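Local coordinates for putative peptidyl-arginine deiminase family protein (Campylobacter jejuni subsp. jejuni serotype O:2, PDB 6B10) that probably hydrolyses agmatine to N-carbamoylputrescine as an agmatine deiminase, a step of polyamine biosynthesis leading to putrescine, at residues Phe79-Asn84 / Asn125-Lys130. Residues are numbered along the deposited sequence; the frame is centred on the assembly and turned at random.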
loop_
_atom_site.group_PDB
_atom_site.type_symbol
_atom_site.label_atom_id
_atom_site.label_comp_id
_atom_site.label_asym_id
_atom_site.label_seq_id
_atom_site.Cartn_x
_atom_site.Cartn_y
_atom_site.Cartn_z
ATOM N N PHE A 79 8.875 -1.614 18.290
ATOM C CA PHE A 79 9.525 -0.317 18.396
ATOM C C PHE A 79 8.608 0.672 19.108
ATOM O O PHE A 79 7.562 1.050 18.577
ATOM C CB PHE A 79 9.889 0.217 17.012
ATOM C CG PHE A 79 10.486 1.594 17.038
ATOM C CD1 PHE A 79 11.782 1.793 17.499
ATOM C CD2 PHE A 79 9.755 2.694 16.615
ATOM C CE1 PHE A 79 12.336 3.062 17.534
ATOM C CE2 PHE A 79 10.306 3.967 16.643
ATOM C CZ PHE A 79 11.596 4.152 17.104
ATOM N N LYS A 80 9.011 1.085 20.308
ATOM C CA LYS A 80 8.234 2.030 21.104
ATOM C C LYS A 80 8.241 3.405 20.447
ATOM O O LYS A 80 9.304 3.953 20.148
ATOM C CB LYS A 80 8.789 2.126 22.527
ATOM N N CYS A 81 7.046 3.950 20.222
ATOM C CA CYS A 81 6.886 5.254 19.579
ATOM C C CYS A 81 5.416 5.659 19.578
ATOM O O CYS A 81 4.552 4.860 19.220
ATOM C CB CYS A 81 7.407 5.204 18.143
ATOM S SG CYS A 81 7.051 6.672 17.163
ATOM N N ASP A 82 5.132 6.896 19.979
ATOM C CA ASP A 82 3.752 7.374 20.062
ATOM C C ASP A 82 3.181 7.620 18.678
ATOM O O ASP A 82 3.905 7.972 17.748
ATOM C CB ASP A 82 3.657 8.657 20.892
ATOM C CG ASP A 82 3.909 8.420 22.369
ATOM O OD1 ASP A 82 4.525 7.388 22.718
ATOM O OD2 ASP A 82 3.496 9.271 23.184
ATOM N N THR A 83 1.867 7.448 18.564
ATOM C CA THR A 83 1.152 7.604 17.299
ATOM C C THR A 83 -0.356 7.561 17.549
ATOM O O THR A 83 -0.803 7.374 18.682
ATOM C CB THR A 83 1.535 6.490 16.292
ATOM O OG1 THR A 83 0.874 6.712 15.038
ATOM C CG2 THR A 83 1.171 5.101 16.833
ATOM N N ASN A 84 -1.133 7.744 16.489
ATOM C CA ASN A 84 -2.573 7.470 16.526
ATOM C C ASN A 84 -3.056 6.819 15.228
ATOM O O ASN A 84 -3.666 5.750 15.260
ATOM C CB ASN A 84 -3.385 8.732 16.862
ATOM C CG ASN A 84 -2.971 9.945 16.048
ATOM O OD1 ASN A 84 -1.930 9.948 15.386
ATOM N ND2 ASN A 84 -3.790 10.988 16.095
ATOM N N ASN A 125 8.502 8.687 11.633
ATOM C CA ASN A 125 9.567 8.300 10.712
ATOM C C ASN A 125 10.966 8.724 11.166
ATOM O O ASN A 125 11.933 7.979 10.987
ATOM C CB ASN A 125 9.297 8.869 9.318
ATOM C CG ASN A 125 8.103 8.220 8.646
ATOM O OD1 ASN A 125 8.139 7.035 8.296
ATOM N ND2 ASN A 125 7.033 8.992 8.463
ATOM N N SER A 126 11.076 9.924 11.730
ATOM C CA SER A 126 12.364 10.420 12.223
ATOM C C SER A 126 12.870 9.551 13.363
ATOM O O SER A 126 14.021 9.110 13.341
ATOM C CB SER A 126 12.259 11.873 12.685
ATOM O OG SER A 126 12.046 12.732 11.581
ATOM N N LYS A 127 12.000 9.302 14.341
ATOM C CA LYS A 127 12.346 8.448 15.481
ATOM C C LYS A 127 12.843 7.112 14.958
ATOM O O LYS A 127 13.915 6.648 15.328
ATOM C CB LYS A 127 11.169 8.168 16.440
ATOM C CG LYS A 127 9.970 9.110 16.442
ATOM C CD LYS A 127 10.208 10.405 17.195
ATOM C CE LYS A 127 8.902 10.898 17.805
ATOM N NZ LYS A 127 9.041 12.213 18.483
ATOM N N LEU A 128 12.038 6.503 14.092
ATOM C CA LEU A 128 12.300 5.162 13.586
ATOM C C LEU A 128 13.660 5.071 12.916
ATOM O O LEU A 128 14.428 4.146 13.175
ATOM C CB LEU A 128 11.205 4.759 12.592
ATOM C CG LEU A 128 11.303 3.367 11.959
ATOM C CD1 LEU A 128 11.192 2.277 13.013
ATOM C CD2 LEU A 128 10.232 3.187 10.891
ATOM N N PHE A 129 13.943 6.041 12.053
ATOM C CA PHE A 129 15.172 6.034 11.268
ATOM C C PHE A 129 16.381 6.473 12.090
ATOM O O PHE A 129 17.482 5.949 11.905
ATOM C CB PHE A 129 15.009 6.890 10.002
ATOM C CG PHE A 129 14.473 6.117 8.829
ATOM C CD1 PHE A 129 13.139 5.746 8.776
ATOM C CD2 PHE A 129 15.312 5.726 7.799
ATOM C CE1 PHE A 129 12.647 5.014 7.705
ATOM C CE2 PHE A 129 14.829 4.998 6.727
ATOM C CZ PHE A 129 13.494 4.639 6.682
ATOM N N LYS A 130 16.171 7.419 13.002
ATOM C CA LYS A 130 17.233 7.860 13.907
ATOM C C LYS A 130 17.613 6.760 14.904
ATOM O O LYS A 130 18.796 6.460 15.081
ATOM C CB LYS A 130 16.813 9.135 14.651
ATOM C CG LYS A 130 17.877 9.688 15.589
ATOM C CD LYS A 130 17.510 11.072 16.107
ATOM C CE LYS A 130 18.349 11.470 17.316
ATOM N NZ LYS A 130 17.880 10.825 18.579
#
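Phe79 meets the helix with its ring, one face of which receives Leu128. CD1 of Leu128 sits 4.1 Å from the centroid of the Phe79 ring and 18° off the ring normal, which meets the geometry of a CH-pi contact. The methyl is shifted toward the rim, with 3.9 Å from Phe79 CD2 to Leu128 CD1. Because CG of Phe79 is anti to the backbone N (chi1 176°), the ring reaches out to the helix backbone, where its CZ lies 3.7 Å from Leu128 CA. Lys127 O approaches the same CZ obliquely, at 3.8 Å. Phe79 is the last residue but one of strand 76-80, an outermost strand of its sheet, whose neighbour 56-61 runs parallel to it, and helix 120-133 packs against this small mixed sheet: Leu58 of strand 56-61 touches both Phe79 and Leu128, so the aromatic contact belongs to an apolar sheet-helix interface. This is consistent with the pentein (alpha/beta-propeller) fold of the guanidino-group modifying enzymes, in which helices pack on the outside of small sheets round a central active site. At Cys81, just past the strand, the thiol takes over: SG lies 3.9 Å from CG of Lys127, touching the aliphatic base of that side chain, while Val124 and Ile60 also pack on the cysteine. Bends at chi2 (-78°) and chi3 then carry the Lys127 amino end away from segment 79-84.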